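Local coordinates for major pilin protein fimA (Silicibacter pomeroyi, PDB 2IMH) that is of unknown function and belongs to the DUF1028 family, folding as two antiparallel sheets packed face to face between layers of helices, at residues 6-11 with 39-44; 14-19 with 168-173. All coordinates share one frame; numbering follows the deposited sequence.

Two contacts are enough to show how a sheet sandwich is assembled from one chain. Strand 4-11 turns directly into strand 16-23 as a hairpin, and the first segment of each contact lies on one of these two arms. After a short helix and strand 33-36, the chain returns as strand 40-45 and packs on strand 4-11: contact 1 closes this loop of 27 residues and joins the four-stranded sheet to the six-stranded one. Contact 2 closes a far longer loop, where strand 165-172 comes in beside strand 16-23 within the larger sheet. The loops cross, because the segments alternate along the chain. Met41 bridges the two contacts, its CE packing on Gly18.

Contact 1. Residues 6-11 with 39-44; sequences SILAHD and AGMSAS
Strand-on-strand packing between two stacked sheets is what joins residues 6-11 to residues 39-44, deep in the core of the protein. The two strands run antiparallel, at 174°, yet their axes approach only to 7.5 Å, so side chains rather than backbone bonds make the junction. Leu8 does most of the work. With its CG beside the backbone N (chi1 -51°) and the chain extended beyond, it delivers both methyls to strand 40-44. CD1 lies against the backbone itself, 3.8 Å from both Met41 O and Ala43 N, while CD2 enters between two side chains, 4.0 Å from Met41 CB and equally far from Ala43 CB. Bends at chi2 and chi3 fold selenomethionine Met41 back, bringing its CE to 4.2 Å from Leu8 CD2. At the other end Ser6 OG rests on Ala43 CB at 3.4 Å, a van der Waals touch; the polar needs of this buried hydroxyl are met by Gln45 OE1 and, weakly, by Ser118 OG. Helix 142-155 covers Ile7 and Ala9 on the far face of the larger sheet, and helix 51-62 covers Ser42 behind the smaller one, completing a four-layer alpha-beta-beta-alpha sandwich.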
loop_
_atom_site.group_PDB
_atom_site.type_symbol
_atom_site.label_atom_id
_atom_site.label_comp_id
_atom_site.label_asym_id
_atom_site.label_seq_id
_atom_site.Cartn_x
_atom_site.Cartn_y
_atom_site.Cartn_z
ATOM N N SER A 6 -4.308 3.738 -5.436
ATOM C CA SER A 6 -3.689 3.077 -4.274
ATOM C C SER A 6 -4.654 2.998 -3.102
ATOM O O SER A 6 -5.578 3.808 -2.973
ATOM C CB SER A 6 -2.409 3.793 -3.851
ATOM O OG SER A 6 -2.661 5.105 -3.373
ATOM N N ILE A 7 -4.448 2.004 -2.253
ATOM C CA ILE A 7 -5.295 1.850 -1.086
ATOM C C ILE A 7 -4.386 1.573 0.094
ATOM O O ILE A 7 -3.432 0.822 -0.049
ATOM C CB ILE A 7 -6.332 0.717 -1.257
ATOM C CG1 ILE A 7 -7.275 0.667 -0.053
ATOM C CG2 ILE A 7 -5.670 -0.642 -1.581
ATOM C CD1 ILE A 7 -8.586 0.017 -0.360
ATOM N N LEU A 8 -4.643 2.256 1.206
ATOM C CA LEU A 8 -3.977 1.980 2.495
ATOM C C LEU A 8 -5.028 1.454 3.451
ATOM O O LEU A 8 -6.157 1.945 3.465
ATOM C CB LEU A 8 -3.344 3.237 3.082
ATOM C CG LEU A 8 -2.422 4.046 2.157
ATOM C CD1 LEU A 8 -1.974 5.361 2.818
ATOM C CD2 LEU A 8 -1.240 3.191 1.718
ATOM N N ALA A 9 -4.659 0.483 4.282
ATOM C CA ALA A 9 -5.631 -0.047 5.233
ATOM C C ALA A 9 -4.968 -0.613 6.470
ATOM O O ALA A 9 -3.806 -1.003 6.433
ATOM C CB ALA A 9 -6.489 -1.137 4.573
ATOM N N HIS A 10 -5.749 -0.648 7.550
ATOM C CA HIS A 10 -5.399 -1.271 8.822
ATOM C C HIS A 10 -6.266 -2.528 8.969
ATOM O O HIS A 10 -7.443 -2.531 8.573
ATOM C CB HIS A 10 -5.658 -0.229 9.942
ATOM C CG HIS A 10 -5.739 -0.783 11.335
ATOM N ND1 HIS A 10 -4.753 -1.569 11.893
ATOM C CD2 HIS A 10 -6.642 -0.556 12.323
ATOM C CE1 HIS A 10 -5.081 -1.864 13.144
ATOM N NE2 HIS A 10 -6.217 -1.257 13.426
ATOM N N ASP A 11 -5.675 -3.599 9.491
ATOM C CA ASP A 11 -6.401 -4.836 9.757
ATOM C C ASP A 11 -6.598 -4.938 11.277
ATOM O O ASP A 11 -5.700 -5.390 11.981
ATOM C CB ASP A 11 -5.591 -6.029 9.254
ATOM C CG ASP A 11 -6.310 -7.357 9.448
ATOM O OD1 ASP A 11 -7.530 -7.411 9.245
ATOM O OD2 ASP A 11 -5.636 -8.348 9.795
ATOM N N ALA A 39 4.566 3.966 12.928
ATOM C CA ALA A 39 4.035 5.194 12.341
ATOM C C ALA A 39 2.669 5.006 11.663
ATOM O O ALA A 39 1.689 5.712 11.973
ATOM C CB ALA A 39 5.049 5.760 11.333
ATOM N N GLY A 40 2.603 4.064 10.731
ATOM C CA GLY A 40 1.436 3.950 9.839
ATOM C C GLY A 40 1.875 3.715 8.399
ATOM O O GLY A 40 2.986 3.215 8.165
HETATM N N MSE A 41 1.014 4.083 7.448
HETATM C CA MSE A 41 1.256 3.835 6.021
HETATM C C MSE A 41 1.182 5.137 5.242
HETATM O O MSE A 41 0.457 6.062 5.629
HETATM C CB MSE A 41 0.179 2.898 5.456
HETATM C CG MSE A 41 0.183 1.478 6.002
HETATM SE SE MSE A 41 1.724 0.393 5.439
HETATM C CE MSE A 41 1.554 0.623 3.480
ATOM N N SER A 42 1.884 5.185 4.110
ATOM C CA SER A 42 1.728 6.324 3.208
ATOM C C SER A 42 1.727 5.891 1.745
ATOM O O SER A 42 2.329 4.877 1.388
ATOM C CB SER A 42 2.823 7.367 3.442
ATOM O OG SER A 42 4.103 6.858 3.141
ATOM N N ALA A 43 1.035 6.675 0.917
ATOM C CA ALA A 43 1.014 6.452 -0.529
ATOM C C ALA A 43 1.345 7.798 -1.133
ATOM O O ALA A 43 0.552 8.728 -0.998
ATOM C CB ALA A 43 -0.392 5.987 -0.985
ATOM N N SER A 44 2.513 7.912 -1.762
ATOM C CA SER A 44 2.929 9.198 -2.330
ATOM C C SER A 44 2.984 9.042 -3.844
ATOM O O SER A 44 3.727 8.203 -4.357
ATOM C CB SER A 44 4.280 9.619 -1.746
ATOM O OG SER A 44 4.752 10.838 -2.330
#

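Contact 2. Residues 14-19 with 168-173; sequences TGAIGG and MLVLHP
Ile17 O is held by two neighbouring groups of the opposite strand: Leu171 N donates to it over 2.9 Å in an almost straight bond (173° at the hydrogen), and Val170 CA adds a CA-H...O contact at 3.4 Å. Leu171 O answers by accepting from Ile17 N in the carbonyl plane, with Ala16 CA close beside it. The same reciprocal pattern recurs at Gly19 and Leu169, where Gly19 N reaches Leu169 O over 2.8 Å. These are the hydrogen-bonded pairs of an antiparallel sheet. Between them Gly18 faces Val170 in a non-hydrogen-bonded pair, the backbones only 4.1 Å apart at CA. Ile17 and Leu171 share the face turned to the second sheet, Ile17 CG1 meeting Leu171 CB at 4.0 Å, whereas Val170 lies on the reverse face, where it packs on Phe142 and Leu146 of helix 142-155. Beyond the paired strands, Thr14 forms an ST turn, its OG1 accepting from Ala16 N at 3.0 Å and also bonding Asp11. The His172 ring reaches this turn because chi1 of -177° sets CG opposite the backbone N; NE2 makes a weak, bent bond to Thr14 O (3.0 Å), ND1 accepts from Asp174 N, and Pro173 CD covers one ring face.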
loop_
_atom_site.group_PDB
_atom_site.type_symbol
_atom_site.label_atom_id
_atom_site.label_comp_id
_atom_site.label_asym_id
_atom_site.label_seq_id
_atom_site.Cartn_x
_atom_site.Cartn_y
_atom_site.Cartn_z
ATOM N N THR A 14 -5.604 -8.089 13.634
ATOM C CA THR A 14 -4.184 -8.439 13.847
ATOM C C THR A 14 -3.288 -7.255 14.196
ATOM O O THR A 14 -2.207 -7.422 14.780
ATOM C CB THR A 14 -3.581 -9.148 12.629
ATOM O OG1 THR A 14 -3.504 -8.232 11.519
ATOM C CG2 THR A 14 -4.440 -10.355 12.233
ATOM N N GLY A 15 -3.718 -6.060 13.821
ATOM C CA GLY A 15 -2.895 -4.880 13.993
ATOM C C GLY A 15 -1.970 -4.710 12.800
ATOM O O GLY A 15 -1.172 -3.768 12.764
ATOM N N ALA A 16 -2.083 -5.606 11.812
ATOM C CA ALA A 16 -1.308 -5.423 10.573
ATOM C C ALA A 16 -1.717 -4.125 9.901
ATOM O O ALA A 16 -2.862 -3.675 10.028
ATOM C CB ALA A 16 -1.515 -6.576 9.618
ATOM N N ILE A 17 -0.771 -3.545 9.179
ATOM C CA ILE A 17 -1.038 -2.381 8.330
ATOM C C ILE A 17 -0.577 -2.736 6.922
ATOM O O ILE A 17 0.318 -3.572 6.741
ATOM C CB ILE A 17 -0.350 -1.100 8.859
ATOM C CG1 ILE A 17 1.177 -1.280 9.014
ATOM C CG2 ILE A 17 -1.042 -0.639 10.157
ATOM C CD1 ILE A 17 1.932 0.025 9.355
ATOM N N GLY A 18 -1.203 -2.140 5.921
ATOM C CA GLY A 18 -0.766 -2.434 4.566
ATOM C C GLY A 18 -1.266 -1.487 3.516
ATOM O O GLY A 18 -1.983 -0.532 3.804
ATOM N N GLY A 19 -0.848 -1.751 2.289
ATOM C CA GLY A 19 -1.311 -0.950 1.159
ATOM C C GLY A 19 -1.087 -1.718 -0.127
ATOM O O GLY A 19 -0.340 -2.713 -0.150
HETATM N N MSE A 168 2.162 -4.596 -3.410
HETATM C CA MSE A 168 1.529 -4.676 -2.102
HETATM C C MSE A 168 2.614 -4.593 -1.048
HETATM O O MSE A 168 3.756 -5.012 -1.281
HETATM C CB MSE A 168 0.756 -5.990 -1.936
HETATM C CG MSE A 168 -0.175 -6.025 -0.724
HETATM SE SE MSE A 168 -1.513 -7.455 -0.844
HETATM C CE MSE A 168 -2.394 -6.779 -2.437
ATOM N N LEU A 169 2.252 -4.039 0.103
ATOM C CA LEU A 169 3.171 -3.950 1.217
ATOM C C LEU A 169 2.346 -4.203 2.466
ATOM O O LEU A 169 1.368 -3.479 2.705
ATOM C CB LEU A 169 3.808 -2.558 1.272
ATOM C CG LEU A 169 4.714 -2.309 2.483
ATOM C CD1 LEU A 169 5.937 -3.227 2.374
ATOM C CD2 LEU A 169 5.138 -0.836 2.619
ATOM N N VAL A 170 2.733 -5.204 3.253
ATOM C CA VAL A 170 2.011 -5.507 4.495
ATOM C C VAL A 170 2.997 -5.744 5.625
ATOM O O VAL A 170 3.976 -6.482 5.465
ATOM C CB VAL A 170 1.058 -6.718 4.350
ATOM C CG1 VAL A 170 0.399 -7.077 5.721
ATOM C CG2 VAL A 170 -0.018 -6.432 3.276
ATOM N N LEU A 171 2.715 -5.117 6.767
ATOM C CA LEU A 171 3.611 -5.146 7.930
ATOM C C LEU A 171 2.866 -5.605 9.170
ATOM O O LEU A 171 1.721 -5.240 9.383
ATOM C CB LEU A 171 4.177 -3.747 8.201
ATOM C CG LEU A 171 4.823 -2.991 7.026
ATOM C CD1 LEU A 171 5.291 -1.616 7.496
ATOM C CD2 LEU A 171 5.990 -3.809 6.459
ATOM N N HIS A 172 3.544 -6.382 10.005
ATOM C CA HIS A 172 2.984 -6.839 11.269
ATOM C C HIS A 172 4.166 -7.187 12.171
ATOM O O HIS A 172 5.156 -7.722 11.685
ATOM C CB HIS A 172 2.157 -8.089 11.051
ATOM C CG HIS A 172 1.491 -8.577 12.296
ATOM N ND1 HIS A 172 2.122 -9.408 13.199
ATOM C CD2 HIS A 172 0.271 -8.306 12.819
ATOM C CE1 HIS A 172 1.308 -9.646 14.216
ATOM N NE2 HIS A 172 0.174 -8.997 14.004
ATOM N N PRO A 173 4.070 -6.908 13.483
ATOM C CA PRO A 173 5.254 -7.106 14.337
ATOM C C PRO A 173 5.751 -8.552 14.465
ATOM O O PRO A 173 6.903 -8.752 14.848
ATOM C CB PRO A 173 4.785 -6.615 15.711
ATOM C CG PRO A 173 3.308 -6.718 15.676
ATOM C CD PRO A 173 2.924 -6.394 14.253
#